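Local coordinates for periplasmic oligopeptide-binding protein (Burkholderia pseudomallei, PDB 3ZS6), which probably binds oligopeptides in the periplasm and hands them to an ABC transport system for uptake, at residues Gln393-Lys398 / Ser424-Val429; Tyr264-Ser269 / Val399-Asp404; His22-Thr27 / Gly98-Ile103. All coordinates share one frame; numbering follows the deposited sequence. Where two conformers were deposited one is given.

Contact 1: residues Gln393-Lys398 / Ser424-Val429; sequences QRHDGK and SSQNTV
The ring of H395 reaches over from the last turn of helix 387-395 to the loop 424-429. Its CB starts away from that loop. With chi1 at -82°, CG lies anti to the carbonyl carbon, and the ring turns back toward the loop. CG and ND1 pass the methyl of T428, and ND1 comes within 3.5 Å of T428 CG2. Farther out, the ring edge at CE1 meets S425 O, 3.4 Å away. On the same rim CE1 lies 3.7 Å from Q426 NE2, and the Q426 amide stands perpendicular to the ring. The tip, NE2, is bonded to E24 OE1, an oxygen shared with Q426 NE2, which also bonds to K100 O. No hydrogen bond joins the two segments directly. T428 CB packs 3.8 Å from R394 O, a carbonyl that accepts from G397 N in the Schellman motif ending the helix and from Y265 OH. The loop itself opens with a type I turn, S424 to N427, and S424 OG accepts from Q426 N as an ST turn. The loop packs on the end of helix 387-395, and T428 also touches Y265 of strand 260-266 and D404 of strand 401-407.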
ATOM      1  N   GLN A 393      11.342  10.445   5.139  1.00 15.19           N
ATOM      2  CA  GLN A 393      12.451  10.904   4.308  1.00 18.82           C
ATOM      3  C   GLN A 393      12.098  10.927   2.820  1.00 14.21           C
ATOM      4  O   GLN A 393      12.480  11.851   2.107  1.00 13.82           O
ATOM      5  CB  GLN A 393      13.708  10.070   4.560  1.00 17.62           C
ATOM      6  CG  GLN A 393      14.408  10.425   5.867  1.00 23.30           C
ATOM      7  CD  GLN A 393      15.628   9.559   6.122  1.00 35.79           C
ATOM      8  OE1 GLN A 393      15.771   8.483   5.543  1.00 35.51           O
ATOM      9  NE2 GLN A 393      16.519  10.030   6.988  1.00 42.76           N
ATOM     10  N   ARG A 394      11.370   9.915   2.352  1.00 14.38           N
ATOM     11  CA  ARG A 394      10.949   9.880   0.952  1.00  7.42           C
ATOM     12  C   ARG A 394       9.992  11.044   0.633  1.00  8.26           C
ATOM     13  O   ARG A 394      10.147  11.723  -0.386  1.00 10.13           O
ATOM     14  CB  ARG A 394      10.335   8.515   0.590  1.00  8.76           C
ATOM     15  CG  ARG A 394      11.341   7.360   0.632  1.00  6.89           C
ATOM     16  CD  ARG A 394      10.736   6.008   0.236  1.00 11.11           C
ATOM     17  NE  ARG A 394       9.408   5.771   0.810  1.00 12.72           N
ATOM     18  CZ  ARG A 394       8.916   4.577   1.146  1.00 17.70           C
ATOM     19  NH1 ARG A 394       9.657   3.477   1.010  1.00 11.83           N
ATOM     20  NH2 ARG A 394       7.671   4.485   1.631  1.00 12.86           N
ATOM     21  N   HIS A 395       9.011  11.281   1.506  1.00 11.55           N
ATOM     22  CA  HIS A 395       8.107  12.422   1.325  1.00 15.92           C
ATOM     23  C   HIS A 395       8.882  13.735   1.223  1.00 13.21           C
ATOM     24  O   HIS A 395       8.532  14.614   0.433  1.00 16.20           O
ATOM     25  CB  HIS A 395       7.082  12.521   2.472  1.00 12.76           C
ATOM     26  CG  HIS A 395       5.897  11.618   2.311  1.00 17.22           C
ATOM     27  ND1 HIS A 395       5.006  11.740   1.266  1.00 17.40           N
ATOM     28  CD2 HIS A 395       5.449  10.584   3.069  1.00 14.48           C
ATOM     29  CE1 HIS A 395       4.066  10.816   1.381  1.00 17.25           C
ATOM     30  NE2 HIS A 395       4.312  10.102   2.466  1.00 13.43           N
ATOM     31  N   ASP A 396       9.932  13.866   2.033  1.00 11.83           N
ATOM     32  CA  ASP A 396      10.654  15.135   2.151  1.00 13.28           C
ATOM     33  C   ASP A 396      11.838  15.192   1.193  1.00 16.55           C
ATOM     34  O   ASP A 396      12.591  16.173   1.176  1.00 18.36           O
ATOM     35  CB  ASP A 396      11.150  15.361   3.591  1.00 15.27           C
ATOM     36  CG  ASP A 396      10.006  15.539   4.594  1.00 22.16           C
ATOM     37  OD1 ASP A 396       8.858  15.742   4.160  1.00 15.92           O
ATOM     38  OD2 ASP A 396      10.259  15.484   5.819  1.00 22.89           O
ATOM     39  N   GLY A 397      12.009  14.135   0.402  1.00  9.76           N
ATOM     40  CA  GLY A 397      13.123  14.064  -0.524  1.00 11.32           C
ATOM     41  C   GLY A 397      14.486  14.156   0.151  1.00 13.27           C
ATOM     42  O   GLY A 397      15.417  14.700  -0.424  1.00 15.69           O
ATOM     43  N   LYS A 398      14.607  13.618   1.367  1.00 14.72           N
ATOM     44  CA  LYS A 398      15.882  13.637   2.093  1.00 19.75           C
ATOM     45  C   LYS A 398      16.739  12.391   1.845  1.00 23.59           C
ATOM     46  O   LYS A 398      17.749  12.163   2.521  1.00 18.92           O
ATOM     47  CB  LYS A 398      15.635  13.843   3.588  1.00 21.07           C
ATOM     48  CG  LYS A 398      15.064  15.223   3.881  1.00 27.16           C
ATOM     49  CD  LYS A 398      14.794  15.447   5.351  1.00 24.00           C
ATOM     50  CE  LYS A 398      14.192  16.829   5.560  1.00 21.11           C
ATOM     51  NZ  LYS A 398      14.116  17.191   6.995  1.00 27.60           N
ATOM     52  N   SER A 424       0.234  14.257  -6.836  1.00 18.34           N
ATOM     53  CA  SER A 424      -0.352  13.235  -5.965  1.00 17.39           C
ATOM     54  C   SER A 424       0.360  13.190  -4.613  1.00 18.91           C
ATOM     55  O   SER A 424       1.583  13.338  -4.547  1.00 18.28           O
ATOM     56  CB  SER A 424      -0.276  11.857  -6.618  1.00 14.10           C
ATOM     57  OG  SER A 424      -0.414  10.845  -5.646  1.00 13.06           O
ATOM     58  N   SER A 425      -0.397  12.968  -3.541  1.00 14.99           N
ATOM     59  CA  SER A 425       0.181  12.923  -2.201  1.00 16.38           C
ATOM     60  C   SER A 425       1.133  11.737  -2.014  1.00 14.77           C
ATOM     61  O   SER A 425       1.940  11.724  -1.093  1.00 15.13           O
ATOM     62  CB  SER A 425      -0.923  12.904  -1.127  1.00 17.87           C
ATOM     63  OG  SER A 425      -1.506  11.611  -0.980  1.00 15.07           O
ATOM     64  N   GLN A 426       1.031  10.731  -2.874  1.00 16.06           N
ATOM     65  CA  GLN A 426       1.917   9.573  -2.764  1.00 14.09           C
ATOM     66  C   GLN A 426       2.916   9.494  -3.932  1.00 11.45           C
ATOM     67  O   GLN A 426       3.596   8.480  -4.123  1.00 11.79           O
ATOM     68  CB  GLN A 426       1.109   8.274  -2.617  1.00 10.43           C
ATOM     69  CG  GLN A 426       0.463   8.097  -1.236  1.00  8.66           C
ATOM     70  CD  GLN A 426       1.490   7.827  -0.146  1.00 12.63           C
ATOM     71  OE1 GLN A 426       2.439   7.067  -0.346  1.00 13.20           O
ATOM     72  NE2 GLN A 426       1.303   8.448   1.012  1.00 10.35           N
ATOM     73  N   ASN A 427       2.983  10.563  -4.716  1.00 13.37           N
ATOM     74  CA  ASN A 427       4.055  10.742  -5.697  1.00 14.94           C
ATOM     75  C   ASN A 427       5.258  11.339  -4.968  1.00 12.79           C
ATOM     76  O   ASN A 427       5.433  12.558  -4.900  1.00 13.52           O
ATOM     77  CB  ASN A 427       3.581  11.652  -6.836  1.00 15.69           C
ATOM     78  CG  ASN A 427       4.631  11.830  -7.935  1.00 19.49           C
ATOM     79  OD1 ASN A 427       5.831  11.671  -7.709  1.00 13.42           O
ATOM     80  ND2 ASN A 427       4.171  12.177  -9.129  1.00 15.42           N
ATOM     81  N   THR A 428       6.061  10.472  -4.365  1.00 17.69           N
ATOM     82  CA  THR A 428       7.173  10.938  -3.551  1.00 14.50           C
ATOM     83  C   THR A 428       8.444  11.181  -4.376  1.00 15.38           C
ATOM     84  O   THR A 428       9.271  12.006  -3.990  1.00 11.79           O
ATOM     85  CB  THR A 428       7.457   9.989  -2.350  1.00 12.91           C
ATOM     86  OG1 THR A 428       7.792   8.680  -2.826  1.00 12.34           O
ATOM     87  CG2 THR A 428       6.235   9.898  -1.423  1.00  9.31           C
ATOM     88  N   VAL A 429       8.594  10.495  -5.514  1.00  9.07           N
ATOM     89  CA  VAL A 429       9.775  10.725  -6.363  1.00 13.63           C
ATOM     90  C   VAL A 429       9.769  12.122  -6.997  1.00 17.52           C
ATOM     91  O   VAL A 429      10.819  12.643  -7.395  1.00 14.80           O
ATOM     92  CB  VAL A 429       9.947   9.663  -7.467  1.00 15.30           C
ATOM     93  CG1 VAL A 429      10.012   8.263  -6.848  1.00  9.09           C
ATOM     94  CG2 VAL A 429       8.822   9.770  -8.515  1.00 12.83           C
TER

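Contact 2: residues Tyr264-Ser269 / Val399-Asp404; sequences YYLKNS and VQIARD
Y264 and R403 face each other across two antiparallel strands, and their side chains cross at about a right angle. The aliphatic part of R403 meets the rim of the Y264 ring, with CG in the ring plane and 4.0 Å from CE1. The guanidinium plane is turned 55° from the ring. On the same face of the sheet, L266 and I401 lie side by side and point the same way, with L266 CD2 3.9 Å from I401 CG1. I401 CG2 also touches Y264 CD2, so L266, I401 and Y264 touch in a row on this face, with R403 at its end. Helix 359-376 packs against Y264 here.

Y265 and A402 occupy the other face. Chi1 of 159° turns CG of Y265 opposite its amide nitrogen, which lays the ring along the neighbouring strand, with CD1 near A402 CB. Its CE1 reaches V399 and meets V399 O at the ring edge, 3.5 Å away. The V399 side chain crosses that of Y265 at about a right angle, with its CG2 near CE1. At the other end D404 OD2 lies 4.0 Å from Y265 CB. Y265 OH is bonded to R394 O, which ties the ring to helix 387-395.

The backbones are joined by Y265 N to A402 O at 2.8 Å, by the return bond from A402 N to Y265 O, and by K267 N to Q400 O at 2.9 Å. CA-H...O contacts fill in between, such as I401 CA to Y265 O at 3.3 Å.

R403 NH1 makes a salt bridge to the backbone of the bound peptide, and R403 NH2 is held by N356. This is a buried antiparallel ladder in a mixed sheet. Strand 401-407 also runs parallel to strand 350-356 and brings R403 and D404 to the peptide site of this solute-binding protein.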
ATOM      1  N   TYR A 264      12.785   0.890  -6.496  1.00  9.94           N
ATOM      2  CA  TYR A 264      13.631   1.897  -5.883  1.00 10.89           C
ATOM      3  C   TYR A 264      13.162   3.299  -6.254  1.00 14.73           C
ATOM      4  O   TYR A 264      13.040   3.664  -7.427  1.00 11.17           O
ATOM      5  CB  TYR A 264      15.104   1.699  -6.257  1.00 15.29           C
ATOM      6  CG  TYR A 264      15.830   0.663  -5.419  1.00 13.17           C
ATOM      7  CD1 TYR A 264      15.271   0.155  -4.256  1.00 16.47           C
ATOM      8  CD2 TYR A 264      17.080   0.201  -5.793  1.00 16.65           C
ATOM      9  CE1 TYR A 264      15.948  -0.794  -3.489  1.00 20.47           C
ATOM     10  CE2 TYR A 264      17.763  -0.735  -5.034  1.00 18.90           C
ATOM     11  CZ  TYR A 264      17.195  -1.237  -3.882  1.00 22.43           C
ATOM     12  OH  TYR A 264      17.889  -2.176  -3.131  1.00 17.02           O
ATOM     13  N   TYR A 265      12.879   4.064  -5.217  1.00 11.72           N
ATOM     14  CA  TYR A 265      12.576   5.472  -5.326  1.00  8.28           C
ATOM     15  C   TYR A 265      13.828   6.173  -5.814  1.00 12.67           C
ATOM     16  O   TYR A 265      14.940   5.799  -5.435  1.00 10.20           O
ATOM     17  CB  TYR A 265      12.193   5.935  -3.926  1.00  7.25           C
ATOM     18  CG  TYR A 265      12.270   7.395  -3.557  1.00 11.77           C
ATOM     19  CD1 TYR A 265      13.492   8.049  -3.437  1.00 15.21           C
ATOM     20  CD2 TYR A 265      11.117   8.089  -3.215  1.00 10.78           C
ATOM     21  CE1 TYR A 265      13.555   9.374  -3.039  1.00 13.78           C
ATOM     22  CE2 TYR A 265      11.165   9.405  -2.822  1.00  9.26           C
ATOM     23  CZ  TYR A 265      12.384  10.045  -2.733  1.00 18.08           C
ATOM     24  OH  TYR A 265      12.418  11.353  -2.330  1.00 19.60           O
ATOM     25  N   LEU A 266      13.639   7.150  -6.696  1.00  9.41           N
ATOM     26  CA  LEU A 266      14.719   8.043  -7.122  0.99 11.68           C
ATOM     27  C   LEU A 266      14.260   9.483  -6.921  1.00 13.12           C
ATOM     28  O   LEU A 266      13.166   9.859  -7.349  1.00 19.72           O
ATOM     29  CB  LEU A 266      15.058   7.841  -8.604  0.99  9.50           C
ATOM     30  CG  LEU A 266      15.557   6.479  -9.090  0.99 13.07           C
ATOM     31  CD1 LEU A 266      15.781   6.530 -10.607  0.99 14.76           C
ATOM     32  CD2 LEU A 266      16.843   6.043  -8.374  0.99 10.80           C
ATOM     33  N   LYS A 267      15.095  10.286  -6.270  1.00 14.91           N
ATOM     34  CA  LYS A 267      14.776  11.691  -6.039  1.00 13.02           C
ATOM     35  C   LYS A 267      14.877  12.448  -7.351  1.00 16.09           C
ATOM     36  O   LYS A 267      15.980  12.756  -7.808  1.00 16.49           O
ATOM     37  CB  LYS A 267      15.757  12.285  -5.031  1.00 14.94           C
ATOM     38  CG  LYS A 267      15.514  13.748  -4.693  1.00 16.00           C
ATOM     39  CD  LYS A 267      16.629  14.257  -3.794  1.00 25.35           C
ATOM     40  CE  LYS A 267      16.541  15.748  -3.550  1.00 27.18           C
ATOM     41  NZ  LYS A 267      17.736  16.232  -2.801  1.00 31.05           N
ATOM     42  N   ASN A 268      13.733  12.745  -7.958  1.00 15.62           N
ATOM     43  CA  ASN A 268      13.720  13.346  -9.294  1.00 19.68           C
ATOM     44  C   ASN A 268      14.242  14.788  -9.346  1.00 23.66           C
ATOM     45  O   ASN A 268      14.534  15.305 -10.423  1.00 19.79           O
ATOM     46  CB  ASN A 268      12.329  13.259  -9.938  1.00 19.44           C
ATOM     47  CG  ASN A 268      12.025  11.873 -10.510  1.00 21.10           C
ATOM     48  OD1 ASN A 268      12.350  10.838  -9.907  1.00 17.35           O
ATOM     49  ND2 ASN A 268      11.411  11.852 -11.685  1.00 10.31           N
ATOM     50  N   SER A 269      14.356  15.433  -8.192  1.00 17.87           N
ATOM     51  CA  SER A 269      14.942  16.767  -8.140  1.00 23.56           C
ATOM     52  C   SER A 269      16.441  16.712  -7.835  1.00 24.65           C
ATOM     53  O   SER A 269      17.097  17.749  -7.725  1.00 21.65           O
ATOM     54  CB  SER A 269      14.225  17.633  -7.099  1.00 24.02           C
ATOM     55  OG  SER A 269      14.482  17.160  -5.788  1.00 20.48           O
ATOM     56  N   VAL A 399      16.323  11.590   0.870  1.00 18.89           N
ATOM     57  CA  VAL A 399      17.071  10.414   0.444  1.00 14.86           C
ATOM     58  C   VAL A 399      17.166  10.476  -1.078  1.00 18.87           C
ATOM     59  O   VAL A 399      16.308  11.078  -1.726  1.00 18.05           O
ATOM     60  CB  VAL A 399      16.365   9.106   0.892  1.00 15.21           C
ATOM     61  CG1 VAL A 399      16.539   8.887   2.399  1.00 11.37           C
ATOM     62  CG2 VAL A 399      14.880   9.145   0.533  1.00 14.57           C
ATOM     63  N   GLN A 400      18.200   9.860  -1.644  1.00 17.50           N
ATOM     64  CA  GLN A 400      18.462   9.945  -3.081  1.00 15.58           C
ATOM     65  C   GLN A 400      17.918   8.725  -3.819  1.00 15.21           C
ATOM     66  O   GLN A 400      17.147   8.845  -4.765  1.00 13.58           O
ATOM     67  CB  GLN A 400      19.967  10.068  -3.336  1.00 18.75           C
ATOM     68  CG  GLN A 400      20.571  11.370  -2.864  1.00 23.09           C
ATOM     69  CD  GLN A 400      22.053  11.450  -3.163  1.00 26.49           C
ATOM     70  OE1 GLN A 400      22.842  10.647  -2.655  1.00 22.75           O
ATOM     71  NE2 GLN A 400      22.439  12.407  -4.008  1.00 20.20           N
ATOM     72  N   ILE A 401      18.357   7.551  -3.388  1.00 13.75           N
ATOM     73  CA  ILE A 401      17.818   6.292  -3.873  1.00 14.19           C
ATOM     74  C   ILE A 401      17.314   5.583  -2.633  1.00 18.09           C
ATOM     75  O   ILE A 401      18.016   5.538  -1.622  1.00 16.44           O
ATOM     76  CB  ILE A 401      18.903   5.428  -4.541  1.00 13.95           C
ATOM     77  CG1 ILE A 401      19.620   6.222  -5.641  1.00 18.19           C
ATOM     78  CG2 ILE A 401      18.296   4.146  -5.080  1.00 11.39           C
ATOM     79  CD1 ILE A 401      20.698   5.434  -6.383  1.00 20.50           C
ATOM     80  N   ALA A 402      16.096   5.056  -2.688  1.00 15.35           N
ATOM     81  CA  ALA A 402      15.488   4.480  -1.489  1.00 12.98           C
ATOM     82  C   ALA A 402      14.649   3.243  -1.801  1.00 10.82           C
ATOM     83  O   ALA A 402      13.994   3.167  -2.840  1.00 13.65           O
ATOM     84  CB  ALA A 402      14.650   5.530  -0.756  1.00  7.36           C
ATOM     85  N   ARG A 403      14.703   2.266  -0.900  1.00 12.60           N
ATOM     86  CA  ARG A 403      13.844   1.092  -0.989  1.00  6.79           C
ATOM     87  C   ARG A 403      12.381   1.567  -0.900  1.00 12.57           C
ATOM     88  O   ARG A 403      12.020   2.358  -0.015  1.00  9.99           O
ATOM     89  CB  ARG A 403      14.173   0.112   0.143  1.00  9.11           C
ATOM     90  CG  ARG A 403      13.806  -1.354  -0.160  1.00 14.17           C
ATOM     91  CD  ARG A 403      12.290  -1.530  -0.275  1.00 16.14           C
ATOM     92  NE  ARG A 403      11.634  -1.271   0.998  1.00 14.47           N
ATOM     93  CZ  ARG A 403      10.314  -1.307   1.196  1.00 20.98           C
ATOM     94  NH1 ARG A 403       9.488  -1.584   0.193  1.00 12.11           N
ATOM     95  NH2 ARG A 403       9.818  -1.065   2.406  1.00 14.48           N
ATOM     96  N   ASP A 404      11.553   1.111  -1.832  1.00  7.92           N
ATOM     97  CA  ASP A 404      10.133   1.466  -1.822  1.00  8.43           C
ATOM     98  C   ASP A 404       9.317   0.271  -2.317  1.00 14.64           C
ATOM     99  O   ASP A 404       9.876  -0.780  -2.624  1.00 11.60           O
ATOM    100  CB  ASP A 404       9.868   2.696  -2.694  1.00 12.90           C
ATOM    101  CG  ASP A 404       8.687   3.541  -2.189  1.00 20.53           C
ATOM    102  OD1 ASP A 404       7.694   2.972  -1.688  1.00 18.31           O
ATOM    103  OD2 ASP A 404       8.755   4.781  -2.302  1.00 18.52           O
TER

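Contact 3: residues His22-Thr27 / Gly98-Ile103; sequences HIESWT and GSKYTI
E24 and K100 run side by side and point the same way. The carboxylate of E24 lies against the aliphatic base of K100, with CD 3.6 Å from K100 CB. The E24 chain is extended beyond CG, chi2 -178°, while that of K100 bends at chi2 and its ammonium end turns off from the contact. The polar end of E24 is engaged elsewhere: OE1 is taken by H395 and Q426.

H22, two residues earlier, meets the start of the 98-103 loop. Its ring edge faces G98 O, and CE1 is 3.9 Å from that oxygen. A water lies in the ring plane, 2.9 Å from H22 ND1. It accepts from K100 N at 3.0 Å and donates a weak bond to G98 O. It therefore bridges the two loops, which no direct hydrogen bond joins.

The contact borders the peptide site of this solute-binding protein. The backbones of E24 and W26 bond to the bound peptide, and helix 26-35 starts at W26, with S25 as N-cap.

Y101 brings its ring obliquely against the backbone of residues 23 and 24. CD1 is 3.8 Å from I23 O, and CE1 is 3.6 Å from E24 O. I103 CD1 sits over one ring face, offset toward the rim. Y101 N is bonded to S99 OG in an ST turn, and S99 OG also bonds to A21 O. At the far end Y101 OH bonds to D409 OD2 and weakly to the peptide backbone.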
ATOM      1  N   HIS A  22      -4.081   9.496   8.849  1.00 15.81           N
ATOM      2  CA  HIS A  22      -2.629   9.473   8.719  1.00 16.71           C
ATOM      3  C   HIS A  22      -2.070   8.080   8.417  1.00 15.65           C
ATOM      4  O   HIS A  22      -0.856   7.871   8.428  1.00 12.82           O
ATOM      5  CB  HIS A  22      -1.989  10.087   9.963  1.00 14.36           C
ATOM      6  CG  HIS A  22      -2.402  11.508  10.191  1.00 16.28           C
ATOM      7  ND1 HIS A  22      -2.013  12.534   9.357  1.00 17.41           N
ATOM      8  CD2 HIS A  22      -3.202  12.067  11.130  1.00 20.71           C
ATOM      9  CE1 HIS A  22      -2.537  13.669   9.786  1.00 22.11           C
ATOM     10  NE2 HIS A  22      -3.264  13.414  10.859  1.00 18.14           N
ATOM     11  N   ILE A  23      -2.962   7.134   8.139  1.00 13.33           N
ATOM     12  CA  ILE A  23      -2.550   5.774   7.795  1.00 12.48           C
ATOM     13  C   ILE A  23      -2.090   5.701   6.331  1.00 10.16           C
ATOM     14  O   ILE A  23      -2.809   6.117   5.423  1.00 10.63           O
ATOM     15  CB  ILE A  23      -3.694   4.765   8.059  1.00 11.87           C
ATOM     16  CG1 ILE A  23      -3.892   4.602   9.571  1.00 14.18           C
ATOM     17  CG2 ILE A  23      -3.396   3.411   7.375  1.00  9.63           C
ATOM     18  CD1 ILE A  23      -5.056   3.675   9.978  1.00 13.27           C
ATOM     19  N   GLU A  24      -0.885   5.188   6.108  1.00  9.48           N
ATOM     20  CA  GLU A  24      -0.311   5.144   4.765  1.00 10.85           C
ATOM     21  C   GLU A  24       0.122   3.748   4.336  1.00 12.88           C
ATOM     22  O   GLU A  24       0.251   3.479   3.139  1.00 12.28           O
ATOM     23  CB  GLU A  24       0.959   6.003   4.684  1.00 11.34           C
ATOM     24  CG  GLU A  24       0.804   7.478   4.886  1.00 19.78           C
ATOM     25  CD  GLU A  24       2.135   8.185   4.718  1.00 18.79           C
ATOM     26  OE1 GLU A  24       2.682   8.169   3.589  1.00 15.69           O
ATOM     27  OE2 GLU A  24       2.632   8.747   5.713  1.00 16.06           O
ATOM     28  N   SER A  25       0.425   2.888   5.305  1.00 10.89           N
ATOM     29  CA  SER A  25       1.151   1.646   5.004  1.00  8.41           C
ATOM     30  C   SER A  25       0.293   0.388   5.034  1.00  9.69           C
ATOM     31  O   SER A  25      -0.830   0.390   5.553  1.00 10.55           O
ATOM     32  CB  SER A  25       2.308   1.461   5.994  1.00  9.22           C
ATOM     33  OG  SER A  25       1.810   1.069   7.264  1.00 15.41           O
ATOM     34  N   TRP A  26       0.856  -0.694   4.499  1.00  8.28           N
ATOM     35  CA  TRP A  26       0.263  -2.017   4.617  1.00  7.89           C
ATOM     36  C   TRP A  26      -0.031  -2.312   6.094  1.00 11.77           C
ATOM     37  O   TRP A  26      -1.108  -2.799   6.441  1.00  8.27           O
ATOM     38  CB  TRP A  26       1.207  -3.091   4.054  1.00  8.15           C
ATOM     39  CG  TRP A  26       0.652  -4.497   4.187  1.00 12.27           C
ATOM     40  CD1 TRP A  26      -0.149  -5.147   3.293  1.00 14.85           C
ATOM     41  CD2 TRP A  26       0.848  -5.410   5.285  1.00 14.95           C
ATOM     42  NE1 TRP A  26      -0.460  -6.406   3.759  1.00 18.72           N
ATOM     43  CE2 TRP A  26       0.139  -6.593   4.976  1.00 17.36           C
ATOM     44  CE3 TRP A  26       1.552  -5.342   6.494  1.00 12.00           C
ATOM     45  CZ2 TRP A  26       0.108  -7.698   5.835  1.00 16.12           C
ATOM     46  CZ3 TRP A  26       1.525  -6.443   7.343  1.00 18.53           C
ATOM     47  CH2 TRP A  26       0.810  -7.610   7.005  1.00 12.89           C
ATOM     48  N   THR A  27       0.931  -2.014   6.960  1.00  9.38           N
ATOM     49  CA  THR A  27       0.758  -2.289   8.380  1.00  9.52           C
ATOM     50  C   THR A  27      -0.369  -1.437   8.975  1.00  7.15           C
ATOM     51  O   THR A  27      -1.201  -1.943   9.720  1.00 10.09           O
ATOM     52  CB  THR A  27       2.061  -2.054   9.182  1.00 11.01           C
ATOM     53  OG1 THR A  27       3.055  -3.020   8.794  1.00 12.15           O
ATOM     54  CG2 THR A  27       1.781  -2.181  10.688  1.00  7.20           C
ATOM     55  N   GLY A  98      -3.290  17.779   7.117  1.00 15.79           N
ATOM     56  CA  GLY A  98      -1.962  17.297   6.773  1.00 21.93           C
ATOM     57  C   GLY A  98      -1.874  15.810   6.450  1.00 22.65           C
ATOM     58  O   GLY A  98      -0.831  15.190   6.663  1.00 23.58           O
ATOM     59  N   SER A  99      -2.958  15.227   5.942  1.00 13.85           N
ATOM     60  CA  SER A  99      -2.916  13.819   5.521  1.00 16.28           C
ATOM     61  C   SER A  99      -1.957  13.605   4.352  1.00 19.51           C
ATOM     62  O   SER A  99      -1.935  14.391   3.405  1.00 15.49           O
ATOM     63  CB  SER A  99      -4.293  13.317   5.101  1.00 14.07           C
ATOM     64  OG  SER A  99      -4.225  11.948   4.692  1.00 13.11           O
ATOM     65  N   LYS A 100      -1.185  12.527   4.416  1.00 15.17           N
ATOM     66  CA  LYS A 100      -0.369  12.107   3.281  1.00 20.78           C
ATOM     67  C   LYS A 100      -1.132  11.156   2.360  1.00 18.98           C
ATOM     68  O   LYS A 100      -0.572  10.645   1.389  1.00 17.29           O
ATOM     69  CB  LYS A 100       0.931  11.445   3.757  1.00 20.26           C
ATOM     70  CG  LYS A 100       1.931  12.418   4.371  1.00 19.03           C
ATOM     71  CD  LYS A 100       2.329  13.475   3.355  1.00 28.33           C
ATOM     72  CE  LYS A 100       3.568  14.254   3.797  1.00 28.55           C
ATOM     73  NZ  LYS A 100       3.994  15.241   2.751  1.00 28.05           N
ATOM     74  N   TYR A 101      -2.405  10.910   2.660  1.00 13.71           N
ATOM     75  CA  TYR A 101      -3.179   9.962   1.861  1.00 16.51           C
ATOM     76  C   TYR A 101      -4.454  10.546   1.281  1.00 13.31           C
ATOM     77  O   TYR A 101      -5.494   9.896   1.286  1.00 22.24           O
ATOM     78  CB  TYR A 101      -3.503   8.691   2.658  1.00 15.70           C
ATOM     79  CG  TYR A 101      -3.271   7.412   1.869  1.00 15.26           C
ATOM     80  CD1 TYR A 101      -2.005   6.839   1.807  1.00 11.46           C
ATOM     81  CD2 TYR A 101      -4.305   6.793   1.177  1.00 10.93           C
ATOM     82  CE1 TYR A 101      -1.776   5.683   1.095  1.00 14.74           C
ATOM     83  CE2 TYR A 101      -4.087   5.616   0.453  1.00 11.13           C
ATOM     84  CZ  TYR A 101      -2.812   5.069   0.425  1.00 12.62           C
ATOM     85  OH  TYR A 101      -2.549   3.916  -0.279  1.00 10.96           O
ATOM     86  N   THR A 102      -4.370  11.763   0.756  1.00 15.27           N
ATOM     87  CA  THR A 102      -5.533  12.388   0.129  1.00 19.30           C
ATOM     88  C   THR A 102      -5.932  11.711  -1.190  1.00 19.96           C
ATOM     89  O   THR A 102      -6.999  11.980  -1.735  1.00 16.38           O
ATOM     90  CB  THR A 102      -5.300  13.893  -0.116  1.00 20.17           C
ATOM     91  OG1 THR A 102      -4.099  14.072  -0.870  1.00 14.39           O
ATOM     92  CG2 THR A 102      -5.177  14.647   1.213  1.00 13.85           C
ATOM     93  N   ILE A 103      -5.075  10.831  -1.701  1.00 23.22           N
ATOM     94  CA  ILE A 103      -5.330  10.200  -2.998  1.00 18.64           C
ATOM     95  C   ILE A 103      -6.679   9.475  -3.064  1.00 19.30           C
ATOM     96  O   ILE A 103      -7.350   9.508  -4.094  1.00 19.64           O
ATOM     97  CB  ILE A 103      -4.197   9.231  -3.411  1.00 16.81           C
ATOM     98  CG1 ILE A 103      -3.974   8.172  -2.325  1.00 21.08           C
ATOM     99  CG2 ILE A 103      -2.900  10.014  -3.698  1.00 19.37           C
ATOM    100  CD1 ILE A 103      -2.978   7.086  -2.704  1.00 16.97           C
TER
HETATM  101  O   HOH W   1      -0.275  11.803   7.163  1.00 25.98           O

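In the fold
From the N terminus, the chain first closes a loop at contact 3, where the start of helix 26-35 and the residues before it meet the loop after helix 82-93. That loop is complete before the other two open, so contact 3 stands in series with both. Contacts 1 and 2 cross. Strand 260-266 finds its partner 399-404 only after helix 387-395 has passed, and that helix then meets the loop 424-429 farther on. Contacts 1 and 2 touch, their centres about 9 Å apart. Contact 1 also touches contact 3, with centres about 12 Å apart. Contacts 2 and 3 do not meet. Contact 1 thus links the mixed sheet of contact 2 to the loops of contact 3.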